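Local structure of cystalysin (Treponema denticola, 1C7N) at residues A101-N104 with A105-F109; V122-P125 with F126-I130; K155-K158 with L159-K163; F360-G363 with G364-F367. The protein is a pyridoxal-5'-phosphate-binding protein of the class I and II aminotransferase family, built here as an assembly of two chains. All coordinates share one frame; numbering follows the deposited sequence.

Contact 1: A101-N104 with A105-F109; sequences AVFN and AVREF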
loop_
_atom_site.group_PDB
_atom_site.type_symbol
_atom_site.label_atom_id
_atom_site.label_comp_id
_atom_site.label_asym_id
_atom_site.label_seq_id
_atom_site.Cartn_x
_atom_site.Cartn_y
_atom_site.Cartn_z
ATOM N N ALA A 101 -9.675 -2.687 -1.076
ATOM C CA ALA A 101 -10.515 -2.404 -2.232
ATOM C C ALA A 101 -11.980 -2.613 -1.860
ATOM O O ALA A 101 -12.852 -1.856 -2.295
ATOM C CB ALA A 101 -10.134 -3.299 -3.395
ATOM N N VAL A 102 -12.250 -3.635 -1.051
ATOM C CA VAL A 102 -13.618 -3.905 -0.623
ATOM C C VAL A 102 -14.095 -2.777 0.294
ATOM O O VAL A 102 -15.206 -2.265 0.134
ATOM C CB VAL A 102 -13.723 -5.259 0.114
ATOM C CG1 VAL A 102 -15.116 -5.424 0.707
ATOM C CG2 VAL A 102 -13.425 -6.397 -0.858
ATOM N N PHE A 103 -13.254 -2.384 1.249
ATOM C CA PHE A 103 -13.604 -1.294 2.155
ATOM C C PHE A 103 -13.934 -0.056 1.336
ATOM O O PHE A 103 -14.879 0.671 1.648
ATOM C CB PHE A 103 -12.443 -0.970 3.100
ATOM C CG PHE A 103 -12.525 -1.670 4.424
ATOM C CD1 PHE A 103 -12.259 -3.029 4.527
ATOM C CD2 PHE A 103 -12.873 -0.964 5.573
ATOM C CE1 PHE A 103 -12.337 -3.681 5.755
ATOM C CE2 PHE A 103 -12.956 -1.604 6.808
ATOM C CZ PHE A 103 -12.686 -2.965 6.899
ATOM N N ASN A 104 -13.144 0.176 0.291
ATOM C CA ASN A 104 -13.338 1.322 -0.584
ATOM C C ASN A 104 -14.664 1.221 -1.334
ATOM O O ASN A 104 -15.339 2.226 -1.551
ATOM C CB ASN A 104 -12.187 1.423 -1.585
ATOM C CG ASN A 104 -12.210 2.721 -2.362
ATOM O OD1 ASN A 104 -12.184 3.804 -1.773
ATOM N ND2 ASN A 104 -12.264 2.626 -3.685
ATOM N N ALA A 105 -15.033 0.008 -1.732
ATOM C CA ALA A 105 -16.286 -0.195 -2.449
ATOM C C ALA A 105 -17.464 0.217 -1.567
ATOM O O ALA A 105 -18.358 0.937 -2.006
ATOM C CB ALA A 105 -16.426 -1.652 -2.865
ATOM N N VAL A 106 -17.454 -0.238 -0.319
ATOM C CA VAL A 106 -18.522 0.092 0.619
ATOM C C VAL A 106 -18.543 1.597 0.868
ATOM O O VAL A 106 -19.593 2.239 0.837
ATOM C CB VAL A 106 -18.321 -0.636 1.962
ATOM C CG1 VAL A 106 -19.383 -0.196 2.961
ATOM C CG2 VAL A 106 -18.382 -2.142 1.745
ATOM N N ARG A 107 -17.364 2.153 1.104
ATOM C CA ARG A 107 -17.218 3.574 1.369
ATOM C C ARG A 107 -17.831 4.447 0.275
ATOM O O ARG A 107 -18.591 5.373 0.558
ATOM C CB ARG A 107 -15.731 3.905 1.526
ATOM C CG ARG A 107 -15.416 5.371 1.788
ATOM C CD ARG A 107 -13.939 5.558 2.132
ATOM N NE ARG A 107 -13.525 4.664 3.212
ATOM C CZ ARG A 107 -12.794 3.564 3.044
ATOM N NH1 ARG A 107 -12.377 3.212 1.832
ATOM N NH2 ARG A 107 -12.490 2.806 4.088
ATOM N N GLU A 108 -17.511 4.131 -0.974
ATOM C CA GLU A 108 -17.979 4.914 -2.113
ATOM C C GLU A 108 -19.397 4.677 -2.628
ATOM O O GLU A 108 -20.109 5.633 -2.924
ATOM C CB GLU A 108 -16.989 4.749 -3.273
ATOM C CG GLU A 108 -17.350 5.498 -4.550
ATOM C CD GLU A 108 -17.568 6.983 -4.324
ATOM O OE1 GLU A 108 -16.826 7.579 -3.516
ATOM O OE2 GLU A 108 -18.473 7.557 -4.964
ATOM N N PHE A 109 -19.824 3.422 -2.730
ATOM C CA PHE A 109 -21.146 3.152 -3.275
ATOM C C PHE A 109 -22.307 2.909 -2.313
ATOM O O PHE A 109 -23.385 2.490 -2.734
ATOM C CB PHE A 109 -21.041 2.015 -4.294
ATOM C CG PHE A 109 -20.054 2.294 -5.391
ATOM C CD1 PHE A 109 -18.717 1.936 -5.252
ATOM C CD2 PHE A 109 -20.444 2.987 -6.531
ATOM C CE1 PHE A 109 -17.780 2.267 -6.231
ATOM C CE2 PHE A 109 -19.513 3.325 -7.518
ATOM C CZ PHE A 109 -18.180 2.965 -7.366
#

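Contact 2: V122-P125 with F126-I130; sequences VYYP and FFMAI. With PLP (pyridoxal-5'-phosphate), chain I.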
loop_
_atom_site.group_PDB
_atom_site.type_symbol
_atom_site.label_atom_id
_atom_site.label_comp_id
_atom_site.label_asym_id
_atom_site.label_seq_id
_atom_site.Cartn_x
_atom_site.Cartn_y
_atom_site.Cartn_z
ATOM N N VAL A 122 -18.553 -16.913 5.724
ATOM C CA VAL A 122 -17.618 -16.457 4.703
ATOM C C VAL A 122 -16.433 -15.670 5.263
ATOM O O VAL A 122 -16.472 -15.196 6.404
ATOM C CB VAL A 122 -18.365 -15.569 3.671
ATOM C CG1 VAL A 122 -18.762 -14.251 4.316
ATOM C CG2 VAL A 122 -17.516 -15.345 2.434
ATOM N N TYR A 123 -15.387 -15.554 4.444
ATOM C CA TYR A 123 -14.163 -14.807 4.758
ATOM C C TYR A 123 -14.543 -13.625 5.661
ATOM O O TYR A 123 -15.207 -12.693 5.219
ATOM C CB TYR A 123 -13.564 -14.328 3.435
ATOM C CG TYR A 123 -12.318 -13.486 3.523
ATOM C CD1 TYR A 123 -11.138 -13.995 4.055
ATOM C CD2 TYR A 123 -12.308 -12.191 3.013
ATOM C CE1 TYR A 123 -9.970 -13.230 4.070
ATOM C CE2 TYR A 123 -11.156 -11.420 3.022
ATOM C CZ TYR A 123 -9.991 -11.941 3.547
ATOM O OH TYR A 123 -8.853 -11.168 3.535
ATOM N N TYR A 124 -14.112 -13.668 6.920
ATOM C CA TYR A 124 -14.478 -12.647 7.906
ATOM C C TYR A 124 -14.262 -11.157 7.610
ATOM O O TYR A 124 -15.048 -10.330 8.059
ATOM C CB TYR A 124 -13.888 -13.011 9.281
ATOM C CG TYR A 124 -12.383 -13.129 9.350
ATOM C CD1 TYR A 124 -11.586 -12.016 9.626
ATOM C CD2 TYR A 124 -11.756 -14.360 9.151
ATOM C CE1 TYR A 124 -10.200 -12.128 9.704
ATOM C CE2 TYR A 124 -10.374 -14.482 9.225
ATOM C CZ TYR A 124 -9.603 -13.364 9.503
ATOM O OH TYR A 124 -8.234 -13.495 9.591
ATOM N N PRO A 125 -13.213 -10.788 6.857
ATOM C CA PRO A 125 -13.042 -9.354 6.587
ATOM C C PRO A 125 -14.256 -8.734 5.886
ATOM O O PRO A 125 -14.416 -7.510 5.874
ATOM C CB PRO A 125 -11.790 -9.316 5.720
ATOM C CG PRO A 125 -10.989 -10.443 6.282
ATOM C CD PRO A 125 -12.023 -11.541 6.424
ATOM N N PHE A 126 -15.101 -9.574 5.291
ATOM C CA PHE A 126 -16.303 -9.080 4.622
ATOM C C PHE A 126 -17.192 -8.405 5.658
ATOM O O PHE A 126 -17.709 -7.313 5.429
ATOM C CB PHE A 126 -17.092 -10.222 3.970
ATOM C CG PHE A 126 -16.628 -10.580 2.581
ATOM C CD1 PHE A 126 -17.365 -11.472 1.807
ATOM C CD2 PHE A 126 -15.466 -10.032 2.049
ATOM C CE1 PHE A 126 -16.953 -11.814 0.524
ATOM C CE2 PHE A 126 -15.044 -10.369 0.766
ATOM C CZ PHE A 126 -15.789 -11.261 0.002
ATOM N N PHE A 127 -17.372 -9.070 6.796
ATOM C CA PHE A 127 -18.198 -8.529 7.869
ATOM C C PHE A 127 -17.649 -7.180 8.315
ATOM O O PHE A 127 -18.387 -6.210 8.472
ATOM C CB PHE A 127 -18.209 -9.476 9.076
ATOM C CG PHE A 127 -18.867 -10.801 8.814
ATOM C CD1 PHE A 127 -18.257 -11.751 8.001
ATOM C CD2 PHE A 127 -20.089 -11.109 9.400
ATOM C CE1 PHE A 127 -18.852 -12.991 7.777
ATOM C CE2 PHE A 127 -20.697 -12.346 9.184
ATOM C CZ PHE A 127 -20.075 -13.290 8.371
ATOM N N MET A 128 -16.338 -7.141 8.521
ATOM C CA MET A 128 -15.655 -5.939 8.973
ATOM C C MET A 128 -15.820 -4.760 8.017
ATOM O O MET A 128 -16.143 -3.651 8.443
ATOM C CB MET A 128 -14.168 -6.247 9.175
ATOM C CG MET A 128 -13.904 -7.393 10.149
ATOM S SD MET A 128 -12.187 -7.954 10.137
ATOM C CE MET A 128 -11.354 -6.503 10.779
ATOM N N ALA A 129 -15.601 -5.001 6.727
ATOM C CA ALA A 129 -15.707 -3.947 5.721
ATOM C C ALA A 129 -17.060 -3.251 5.757
ATOM O O ALA A 129 -17.175 -2.066 5.427
ATOM C CB ALA A 129 -15.467 -4.529 4.337
ATOM N N ILE A 130 -18.082 -3.997 6.161
ATOM C CA ILE A 130 -19.432 -3.470 6.217
ATOM C C ILE A 130 -19.779 -2.743 7.516
ATOM O O ILE A 130 -19.950 -1.525 7.514
ATOM C CB ILE A 130 -20.460 -4.601 5.965
ATOM C CG1 ILE A 130 -20.219 -5.202 4.575
ATOM C CG2 ILE A 130 -21.885 -4.058 6.078
ATOM C CD1 ILE A 130 -20.993 -6.476 4.300
HETATM N N1 PLP I . -10.592 -12.110 -0.224
HETATM C C2 PLP I . -10.670 -13.447 0.213
HETATM C C2A PLP I . -12.009 -14.123 -0.021
HETATM C C3 PLP I . -9.432 -14.031 0.737
HETATM O O3 PLP I . -9.600 -15.256 1.236
HETATM C C4 PLP I . -8.241 -13.266 0.732
HETATM C C4A PLP I . -6.965 -13.841 1.155
HETATM C C5 PLP I . -8.295 -11.866 0.203
HETATM C C6 PLP I . -9.468 -11.322 -0.234
HETATM C C5A PLP I . -6.948 -11.228 -0.124
HETATM O O4P PLP I . -6.544 -10.028 0.405
HETATM P P PLP I . -5.119 -9.526 -0.198
HETATM O O1P PLP I . -4.750 -8.470 0.740
HETATM O O2P PLP I . -5.364 -8.993 -1.598
HETATM O O3P PLP I . -4.147 -10.624 -0.209
#

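Contact 3: K155-K158 with L159-K163; sequences KLEK and LSKDK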
loop_
_atom_site.group_PDB
_atom_site.type_symbol
_atom_site.label_atom_id
_atom_site.label_comp_id
_atom_site.label_asym_id
_atom_site.label_seq_id
_atom_site.Cartn_x
_atom_site.Cartn_y
_atom_site.Cartn_z
ATOM N N LYS A 155 -34.454 -16.767 -0.568
ATOM C CA LYS A 155 -34.094 -15.729 0.392
ATOM C C LYS A 155 -33.294 -14.619 -0.283
ATOM O O LYS A 155 -33.502 -13.438 -0.002
ATOM C CB LYS A 155 -33.273 -16.322 1.542
ATOM C CG LYS A 155 -32.794 -15.280 2.544
ATOM C CD LYS A 155 -31.940 -15.887 3.653
ATOM C CE LYS A 155 -32.765 -16.748 4.604
ATOM N NZ LYS A 155 -31.958 -17.181 5.784
ATOM N N LEU A 156 -32.382 -14.997 -1.174
ATOM C CA LEU A 156 -31.564 -14.008 -1.866
ATOM C C LEU A 156 -32.416 -13.074 -2.720
ATOM O O LEU A 156 -32.184 -11.864 -2.738
ATOM C CB LEU A 156 -30.507 -14.692 -2.739
ATOM C CG LEU A 156 -29.580 -13.759 -3.531
ATOM C CD1 LEU A 156 -28.839 -12.824 -2.578
ATOM C CD2 LEU A 156 -28.593 -14.583 -4.343
ATOM N N GLU A 157 -33.401 -13.624 -3.426
ATOM C CA GLU A 157 -34.257 -12.791 -4.264
ATOM C C GLU A 157 -35.060 -11.848 -3.377
ATOM O O GLU A 157 -35.297 -10.693 -3.732
ATOM C CB GLU A 157 -35.212 -13.639 -5.109
ATOM C CG GLU A 157 -35.905 -12.822 -6.199
ATOM C CD GLU A 157 -36.878 -13.630 -7.036
ATOM O OE1 GLU A 157 -36.486 -14.702 -7.545
ATOM O OE2 GLU A 157 -38.035 -13.185 -7.196
ATOM N N LYS A 158 -35.473 -12.349 -2.218
ATOM C CA LYS A 158 -36.233 -11.545 -1.277
ATOM C C LYS A 158 -35.403 -10.347 -0.830
ATOM O O LYS A 158 -35.875 -9.213 -0.849
ATOM C CB LYS A 158 -36.625 -12.381 -0.059
ATOM C CG LYS A 158 -37.412 -11.612 0.984
ATOM C CD LYS A 158 -37.807 -12.513 2.136
ATOM C CE LYS A 158 -38.532 -11.737 3.223
ATOM N NZ LYS A 158 -38.886 -12.621 4.372
ATOM N N LEU A 159 -34.160 -10.604 -0.437
ATOM C CA LEU A 159 -33.273 -9.541 0.024
ATOM C C LEU A 159 -32.955 -8.512 -1.055
ATOM O O LEU A 159 -32.807 -7.330 -0.760
ATOM C CB LEU A 159 -31.967 -10.138 0.555
ATOM C CG LEU A 159 -32.067 -11.053 1.780
ATOM C CD1 LEU A 159 -30.721 -11.706 2.038
ATOM C CD2 LEU A 159 -32.524 -10.247 2.991
ATOM N N SER A 160 -32.847 -8.960 -2.301
ATOM C CA SER A 160 -32.533 -8.061 -3.405
ATOM C C SER A 160 -33.659 -7.066 -3.651
ATOM O O SER A 160 -33.441 -5.991 -4.212
ATOM C CB SER A 160 -32.278 -8.855 -4.690
ATOM O OG SER A 160 -33.477 -9.438 -5.167
ATOM N N LYS A 161 -34.864 -7.428 -3.231
ATOM C CA LYS A 161 -36.020 -6.562 -3.413
ATOM C C LYS A 161 -36.058 -5.441 -2.379
ATOM O O LYS A 161 -36.804 -4.475 -2.536
ATOM C CB LYS A 161 -37.305 -7.392 -3.356
ATOM C CG LYS A 161 -37.521 -8.263 -4.590
ATOM C CD LYS A 161 -38.071 -9.638 -4.230
ATOM C CE LYS A 161 -39.374 -9.556 -3.447
ATOM N NZ LYS A 161 -39.828 -10.905 -2.993
ATOM N N ASP A 162 -35.249 -5.569 -1.328
ATOM C CA ASP A 162 -35.183 -4.548 -0.284
ATOM C C ASP A 162 -34.330 -3.385 -0.788
ATOM O O ASP A 162 -33.107 -3.482 -0.874
ATOM C CB ASP A 162 -34.563 -5.114 0.996
ATOM C CG ASP A 162 -34.608 -4.128 2.155
ATOM O OD1 ASP A 162 -34.787 -2.914 1.909
ATOM O OD2 ASP A 162 -34.452 -4.565 3.315
ATOM N N LYS A 163 -35.005 -2.293 -1.123
ATOM C CA LYS A 163 -34.388 -1.077 -1.634
ATOM C C LYS A 163 -33.188 -0.561 -0.842
ATOM O O LYS A 163 -32.272 0.034 -1.417
ATOM C CB LYS A 163 -35.452 0.023 -1.718
ATOM C CG LYS A 163 -36.391 0.062 -0.508
ATOM C CD LYS A 163 -37.335 -1.147 -0.490
ATOM C CE LYS A 163 -37.978 -1.346 0.875
ATOM N NZ LYS A 163 -38.790 -2.600 0.931
#

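Contact 4: F360-G363 with G364-F367; sequences FGDG and GIGF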
loop_
_atom_site.group_PDB
_atom_site.type_symbol
_atom_site.label_atom_id
_atom_site.label_comp_id
_atom_site.label_asym_id
_atom_site.label_seq_id
_atom_site.Cartn_x
_atom_site.Cartn_y
_atom_site.Cartn_z
ATOM N N PHE A 360 -15.863 -17.283 10.775
ATOM C CA PHE A 360 -16.460 -17.002 9.472
ATOM C C PHE A 360 -17.969 -16.801 9.553
ATOM O O PHE A 360 -18.633 -16.642 8.534
ATOM C CB PHE A 360 -16.158 -18.140 8.495
ATOM C CG PHE A 360 -14.697 -18.352 8.260
ATOM C CD1 PHE A 360 -13.996 -19.324 8.966
ATOM C CD2 PHE A 360 -14.006 -17.533 7.372
ATOM C CE1 PHE A 360 -12.624 -19.477 8.794
ATOM C CE2 PHE A 360 -12.636 -17.675 7.193
ATOM C CZ PHE A 360 -11.942 -18.646 7.905
ATOM N N GLY A 361 -18.499 -16.812 10.770
ATOM C CA GLY A 361 -19.928 -16.642 10.961
ATOM C C GLY A 361 -20.452 -17.793 11.794
ATOM O O GLY A 361 -19.783 -18.817 11.929
ATOM N N ASP A 362 -21.639 -17.637 12.367
ATOM C CA ASP A 362 -22.196 -18.702 13.188
ATOM C C ASP A 362 -22.372 -20.003 12.410
ATOM O O ASP A 362 -22.410 -21.085 12.996
ATOM C CB ASP A 362 -23.524 -18.250 13.797
ATOM C CG ASP A 362 -23.332 -17.239 14.913
ATOM O OD1 ASP A 362 -24.338 -16.688 15.403
ATOM O OD2 ASP A 362 -22.169 -16.998 15.306
ATOM N N GLY A 363 -22.476 -19.899 11.088
ATOM C CA GLY A 363 -22.635 -21.088 10.271
ATOM C C GLY A 363 -21.357 -21.910 10.232
ATOM O O GLY A 363 -21.345 -23.042 9.742
ATOM N N GLY A 364 -20.274 -21.339 10.747
ATOM C CA GLY A 364 -19.005 -22.046 10.762
ATOM C C GLY A 364 -18.745 -22.717 12.098
ATOM O O GLY A 364 -17.723 -23.382 12.276
ATOM N N ILE A 365 -19.667 -22.544 13.044
ATOM C CA ILE A 365 -19.518 -23.144 14.365
ATOM C C ILE A 365 -19.487 -24.659 14.235
ATOM O O ILE A 365 -20.388 -25.256 13.644
ATOM C CB ILE A 365 -20.681 -22.735 15.299
ATOM C CG1 ILE A 365 -20.581 -21.238 15.612
ATOM C CG2 ILE A 365 -20.643 -23.577 16.584
ATOM C CD1 ILE A 365 -21.687 -20.703 16.505
ATOM N N GLY A 366 -18.450 -25.276 14.793
ATOM C CA GLY A 366 -18.323 -26.719 14.714
ATOM C C GLY A 366 -17.373 -27.147 13.609
ATOM O O GLY A 366 -16.964 -28.308 13.551
ATOM N N PHE A 367 -17.015 -26.209 12.732
ATOM C CA PHE A 367 -16.101 -26.506 11.626
ATOM C C PHE A 367 -14.702 -25.950 11.883
ATOM O O PHE A 367 -14.496 -25.134 12.783
ATOM C CB PHE A 367 -16.616 -25.911 10.303
ATOM C CG PHE A 367 -17.896 -26.525 9.797
ATOM C CD1 PHE A 367 -19.128 -26.137 10.315
ATOM C CD2 PHE A 367 -17.866 -27.481 8.780
ATOM C CE1 PHE A 367 -20.316 -26.690 9.824
ATOM C CE2 PHE A 367 -19.037 -28.039 8.284
ATOM C CZ PHE A 367 -20.269 -27.643 8.808
HETATM O O HOH W 1 -22.653 -24.929 11.981
#

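Contact 1: A101-N104 with A105-F109
A101 O accepts a hydrogen bond from A105 N, and the same i to i+4 pattern runs on through V102 with V106, F103 with R107 and N104 with E108, so both segments are successive turns of the one helix 98-109. The bond from R107 N to F103 O measures 2.9 Å and is nearly straight (162°). R107 is the side chain that folds back over the preceding turn. Its chain runs out extended and then bends at chi3 (-52°), which lays the guanidinium above F103 O, the oxygen sitting over one face of the group. NH2 ends at the edge of the F103 ring, 4.1 Å from CD2, with ring and guanidinium planes 20° apart. NH1 lies 3.2 Å from N104 CA, and N104 OD1 meets the guanidinium edge in plane at 3.7 Å from NH1. F103 and R107 also pack on A267 of the second subunit. The N104 amide is held by other partners, OD1 by S264 and ND2 by F261 O, both on helix 255-267. E108 turns outward to a salt bridge with R260 of that helix, while A105 and V106 rest on W201 of strand 199-203 and V102 packs on F233 of strand 230-234.

Contact 2: V122-P125 with F126-I130
Y123 and F126 meet as an offset edge-to-face pair: the edge of the tyrosine points toward the phenylalanine face, the planes stand at 86° and the centroids are 5.8 Å apart. The tyrosine ring is itself sandwiched. Over one face lies the pyridine ring of PLP, with Y123 CE2 3.4 Å from PLP N1, and over the centre of the opposite face sits P125 CD. Having CG anti to the backbone N (chi1 178°) carries the Y123 ring out to PLP. An aromatic side chain lying flat over the PLP ring is a familiar feature of the fold type I PLP proteins to which the aminotransferases belong, and here the residue lies in the loop just before helix 125-131. F126 N donates to Y123 O at 3.1 Å, tying Y123 to the first turn of that helix. V122 reaches both phenylalanines, CG2 touching F126 CD1 and CG1 approaching F127 CE1 at 3.7 Å, while the F127 ring turns its edge to the carbonyl oxygens of V122, Y123 and Y124. On the outer side Y124 and M128 run alongside each other in a Met-aromatic contact, SD at the ring edge, 5.5 Å from the centroid. F126 also packs against L169 and C171 of strand 165-171.

Contact 3: K155-K158 with L159-K163
L159 N donates to K155 O at 2.9 Å and S160 N to L156 O at 3.0 Å, both i to i+4 bonds of helix 153-160; beyond them the pattern changes, K161 N making a weak bond to E157 O and a second, i to i+3 bond to K158 O, with the nitrogen well above the plane of that carbonyl. The E157 carbonyl is the meeting point of this last turn. S160 OG donates to E157 O at 2.6 Å, its chi1 of 69° placing the hydroxyl between the backbone N and carbonyl carbon and thus back toward the preceding turn. S160 OG comes in at the flank of the carbonyl and tilted out of its plane, at a C=O...O angle of 118°. The K161 chain, bent at chi2 and chi3, folds past the same oxygen, its CG lying 3.4 Å from E157 O. K161 NZ and E157 OE2 stay 5.1 Å apart, too far for a salt bridge, although their opposite charges may still attract weakly. L159 lies alongside the aliphatic part of K155, CD1 being 4.2 Å from K155 CG, and both chains point the same way. S160 OG has a second partner in K195 NZ of helix 183-195, where I192 also packs on L156 and S160. L156 and L159 both touch I117 of strand 115-118, so the helix packs against both that strand and helix 183-195.

Contact 4: F360-G363 with G364-F367
G364 N donates to G361 O at 2.8 Å, and I365 N to D362 O at 3.1 Å. Both are i to i+3 bonds, and together they wind the chain through a short 3-10 turn, 362-363 and onward, in the loop between strands 355-356 and 367-371. In each case the donor stands well above the plane of its carbonyl, 50° out for G364 N and 66° for I365 N, as the tight winding makes natural. A type II beta turn from G364 to F367 follows directly, closed by F367 N to G364 O at 2.9 Å, so the two turns share G364 and deliver the chain into strand 367-371. Two glycines hold backbone angles with positive phi, G361 at the entry to the 3-10 turn and G366 in the third position of the beta turn, where a type II turn commonly has glycine. A water ties the two turns together, donating to I365 O at 2.8 Å and weakly to G363 O. Side chains add a modest layer of packing. I365 and D362 lie alongside each other and point the same way. The ethyl branch of I365, with CG1 anti to the carbonyl carbon (chi1 -68°), curls back over the D362 backbone and sets CG1 3.2 Å from D362 O, while CD1 approaches the carboxylate. F367 stacks on W329 of the adjoining strand 327-331. Its ring edge meets G364 O and the water in plane, and CE1 lies 3.8 Å from G363 O.

Contact 2 touches both contact 1 and contact 4. The centres of contacts 1 and 2 are about 12 Å apart, and the helices pack directly: F103 CE1 is 3.4 Å from A129 CA, and V102 CG1 is 3.8 Å from A129 CB. Toward contact 4, V122 N probably hydrogen-bonds to F360 O at 2.8 Å, and the edge atom F360 CD2 packs on the backbone of Y123 and Y124, 3.8 Å from Y123 CA. PLP is reached directly through Y123 of contact 2, while the V102 side chain of contact 1 comes within about 6 Å of PLP and G361 of contact 4 stays about 14 Å from it. Contact 3 stands apart, its nearest atoms about 9 Å from contact 1 and about 11 Å from contacts 2 and 4.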